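Local coordinates for protein PAN2-PAN3 deadenylation complex catalytic subunit pan2 (Neurospora crassa, PDB 4CZW) that probably serves as the catalytic subunit of the PAN deadenylation complex, shortening mRNA poly(A) tails with its exonuclease domain, which is joined to a ubiquitin-protease-like domain thought to be inactive, at residues A[323-328]-A[390-395]. Sequence-based numbering, arbitrary orientation.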
ATOM      1  N   TYR A 323     -10.796 -21.252  -5.724  1.00 53.69           N
ATOM      2  CA  TYR A 323      -9.964 -20.166  -5.219  1.00 53.15           C
ATOM      3  C   TYR A 323      -8.495 -20.411  -5.548  1.00 48.90           C
ATOM      4  O   TYR A 323      -8.021 -21.545  -5.503  1.00 50.95           O
ATOM      5  CB  TYR A 323     -10.147 -20.004  -3.708  1.00 46.21           C
ATOM      6  CG  TYR A 323     -11.437 -19.321  -3.311  1.00 50.71           C
ATOM      7  CD1 TYR A 323     -12.639 -20.016  -3.292  1.00 50.61           C
ATOM      8  CD2 TYR A 323     -11.450 -17.981  -2.946  1.00 52.66           C
ATOM      9  CE1 TYR A 323     -13.819 -19.395  -2.928  1.00 49.70           C
ATOM     10  CE2 TYR A 323     -12.624 -17.351  -2.579  1.00 50.58           C
ATOM     11  CZ  TYR A 323     -13.805 -18.062  -2.572  1.00 51.70           C
ATOM     12  OH  TYR A 323     -14.975 -17.437  -2.209  1.00 59.24           O
ATOM     13  N   SER A 324      -7.782 -19.341  -5.885  1.00 47.59           N
ATOM     14  CA  SER A 324      -6.357 -19.435  -6.166  1.00 41.62           C
ATOM     15  C   SER A 324      -5.548 -18.820  -5.032  1.00 45.22           C
ATOM     16  O   SER A 324      -5.924 -17.788  -4.477  1.00 48.46           O
ATOM     17  CB  SER A 324      -6.018 -18.748  -7.491  1.00 45.61           C
ATOM     18  OG  SER A 324      -6.624 -19.419  -8.581  1.00 60.98           O
ATOM     19  N   LEU A 325      -4.441 -19.467  -4.684  1.00 39.87           N
ATOM     20  CA  LEU A 325      -3.561 -18.957  -3.642  1.00 38.84           C
ATOM     21  C   LEU A 325      -2.724 -17.797  -4.167  1.00 44.36           C
ATOM     22  O   LEU A 325      -1.920 -17.965  -5.084  1.00 43.11           O
ATOM     23  CB  LEU A 325      -2.653 -20.067  -3.114  1.00 43.60           C
ATOM     24  CG  LEU A 325      -1.609 -19.653  -2.075  1.00 40.90           C
ATOM     25  CD1 LEU A 325      -2.281 -19.106  -0.826  1.00 39.99           C
ATOM     26  CD2 LEU A 325      -0.704 -20.824  -1.735  1.00 34.52           C
ATOM     27  N   VAL A 326      -2.922 -16.620  -3.584  1.00 43.45           N
ATOM     28  CA  VAL A 326      -2.182 -15.433  -3.995  1.00 40.57           C
ATOM     29  C   VAL A 326      -0.805 -15.393  -3.345  1.00 43.63           C
ATOM     30  O   VAL A 326       0.212 -15.282  -4.031  1.00 52.25           O
ATOM     31  CB  VAL A 326      -2.942 -14.141  -3.642  1.00 39.18           C
ATOM     32  CG1 VAL A 326      -2.091 -12.924  -3.960  1.00 41.84           C
ATOM     33  CG2 VAL A 326      -4.264 -14.084  -4.390  1.00 38.73           C
ATOM     34  N   GLY A 327      -0.775 -15.488  -2.021  1.00 45.44           N
ATOM     35  CA  GLY A 327       0.478 -15.437  -1.290  1.00 43.08           C
ATOM     36  C   GLY A 327       0.337 -15.786   0.178  1.00 41.53           C
ATOM     37  O   GLY A 327      -0.729 -16.205   0.629  1.00 45.27           O
ATOM     38  N   THR A 328       1.421 -15.604   0.926  1.00 44.65           N
ATOM     39  CA  THR A 328       1.443 -15.954   2.341  1.00 39.04           C
ATOM     40  C   THR A 328       2.338 -15.018   3.148  1.00 44.51           C
ATOM     41  O   THR A 328       3.498 -14.800   2.798  1.00 43.37           O
ATOM     42  CB  THR A 328       1.930 -17.402   2.550  1.00 39.70           C
ATOM     43  OG1 THR A 328       1.081 -18.308   1.833  1.00 53.27           O
ATOM     44  CG2 THR A 328       1.917 -17.765   4.027  1.00 41.78           C
ATOM     45  N   VAL A 390      -2.807 -16.345   5.248  1.00 39.74           N
ATOM     46  CA  VAL A 390      -2.899 -16.972   3.935  1.00 37.28           C
ATOM     47  C   VAL A 390      -3.994 -16.303   3.109  1.00 38.02           C
ATOM     48  O   VAL A 390      -5.116 -16.127   3.583  1.00 44.19           O
ATOM     49  CB  VAL A 390      -3.182 -18.481   4.053  1.00 37.72           C
ATOM     50  CG1 VAL A 390      -3.316 -19.107   2.677  1.00 37.92           C
ATOM     51  CG2 VAL A 390      -2.079 -19.163   4.844  1.00 37.78           C
HETATM   52  N   MSE A 391      -3.667 -15.932   1.874  1.00 38.92           N
HETATM   53  CA  MSE A 391      -4.590 -15.167   1.042  1.00 43.65           C
HETATM   54  C   MSE A 391      -5.063 -15.931  -0.191  1.00 44.17           C
HETATM   55  O   MSE A 391      -4.264 -16.307  -1.049  1.00 44.62           O
HETATM   56  CB  MSE A 391      -3.936 -13.856   0.604  1.00 37.81           C
HETATM   57  CG  MSE A 391      -4.877 -12.890  -0.097  1.00 45.09           C
HETATM   58 SE   MSE A 391      -6.101 -12.001   1.135  1.00 55.37          SE
HETATM   59  CE  MSE A 391      -4.804 -10.978   2.173  1.00 44.92           C
ATOM     60  N   PHE A 392      -6.372 -16.150  -0.271  1.00 46.20           N
ATOM     61  CA  PHE A 392      -6.987 -16.739  -1.454  1.00 42.29           C
ATOM     62  C   PHE A 392      -7.914 -15.735  -2.127  1.00 42.76           C
ATOM     63  O   PHE A 392      -8.488 -14.868  -1.468  1.00 48.00           O
ATOM     64  CB  PHE A 392      -7.778 -18.000  -1.094  1.00 41.96           C
ATOM     65  CG  PHE A 392      -6.924 -19.208  -0.834  1.00 33.58           C
ATOM     66  CD1 PHE A 392      -6.529 -20.032  -1.876  1.00 44.29           C
ATOM     67  CD2 PHE A 392      -6.534 -19.530   0.453  1.00 34.81           C
ATOM     68  CE1 PHE A 392      -5.750 -21.148  -1.638  1.00 43.12           C
ATOM     69  CE2 PHE A 392      -5.756 -20.647   0.697  1.00 33.16           C
ATOM     70  CZ  PHE A 392      -5.362 -21.455  -0.350  1.00 33.63           C
ATOM     71  N   GLN A 393      -8.053 -15.852  -3.443  1.00 38.68           N
ATOM     72  CA  GLN A 393      -9.074 -15.106  -4.166  1.00 39.64           C
ATOM     73  C   GLN A 393      -9.679 -16.016  -5.226  1.00 43.03           C
ATOM     74  O   GLN A 393      -9.068 -17.010  -5.617  1.00 44.76           O
ATOM     75  CB  GLN A 393      -8.501 -13.838  -4.804  1.00 39.07           C
ATOM     76  CG  GLN A 393      -7.860 -14.047  -6.166  1.00 42.51           C
ATOM     77  CD  GLN A 393      -7.795 -12.768  -6.979  1.00 46.49           C
ATOM     78  OE1 GLN A 393      -8.074 -11.681  -6.471  1.00 50.64           O
ATOM     79  NE2 GLN A 393      -7.432 -12.892  -8.250  1.00 47.89           N
ATOM     80  N   VAL A 394     -10.883 -15.681  -5.679  1.00 46.47           N
ATOM     81  CA  VAL A 394     -11.560 -16.485  -6.689  1.00 46.46           C
ATOM     82  C   VAL A 394     -10.739 -16.523  -7.977  1.00 49.04           C
ATOM     83  O   VAL A 394     -10.239 -15.497  -8.439  1.00 52.97           O
ATOM     84  CB  VAL A 394     -12.982 -15.955  -6.976  1.00 49.26           C
ATOM     85  CG1 VAL A 394     -13.894 -16.241  -5.795  1.00 47.36           C
ATOM     86  CG2 VAL A 394     -12.957 -14.465  -7.274  1.00 46.71           C
ATOM     87  N   LYS A 395     -10.591 -17.719  -8.538  1.00 46.60           N
ATOM     88  CA  LYS A 395      -9.739 -17.929  -9.707  1.00 48.33           C
ATOM     89  C   LYS A 395     -10.242 -17.156 -10.922  1.00 52.88           C
ATOM     90  O   LYS A 395      -9.465 -16.803 -11.810  1.00 54.76           O
ATOM     91  CB  LYS A 395      -9.647 -19.422 -10.033  1.00 43.57           C
ATOM     92  CG  LYS A 395      -8.644 -19.764 -11.125  1.00 38.86           C
ATOM     93  CD  LYS A 395      -8.558 -21.263 -11.349  1.00 49.59           C
ATOM     94  CE  LYS A 395      -7.530 -21.602 -12.417  1.00 42.38           C
ATOM     95  NZ  LYS A 395      -7.396 -23.073 -12.609  1.00 48.06           N
TER
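A beta bulge interrupts the antiparallel pairing of strands 321-334 and 385-394, in the central sheet of the ubiquitin-protease-like domain: between the non-hydrogen-bonded pairs Leu325-Phe392 and Thr328-Val390, Val326 and Gly327 together face Met391. Before the bulge the pairing is regular: Ser324 N gives its hydrogen to Gln393 O (2.7 Å), and Gln393 N answers to Ser324 O (3.1 Å). At the bulge itself Val326 N reaches Met391 O (2.9 Å), and Met391 N bonds to Gly327 O. Val326 absorbs the extra residue with helix-like backbone angles (-82°/-54°), and the almost fully extended backbone at Gly327 is one that glycine adopts most easily.

The face of Leu325, Val390 and Phe392 is buried, Phe392 packing on Leu267, Leu269 and Ile292 of flanking strands, so apolar side chains fit there. Phe392 CG stands anti to its carbonyl carbon (chi1 -76°), which brings CE1 alongside Leu325 CB (3.6 Å); Leu325 CD1 lies over one ring face, 4.1 Å from the centroid, in a CH-pi contact, and also meets Val390 CG1. An alanine at Phe392 would probably open a gap among these residues and deprive the Leu325 methyl of its aromatic partner. Near the strand end, Val394 CG1 sits over the Tyr323 ring face (3.6 Å from CE2), while the tyrosine hydroxyl bonds to Pro264 O. Ser324 and Gln393 share the other face; polar side chains can be kept there because Asn398 bonds to the buried hydroxyl and amide.

Such a bulged antiparallel pair, apolar around Leu325 and Phe392 but polar at Ser324 and Gln393, belongs to the palm-like core sheet of the USP fold, here kept as a scaffold predicted to lack protease activity.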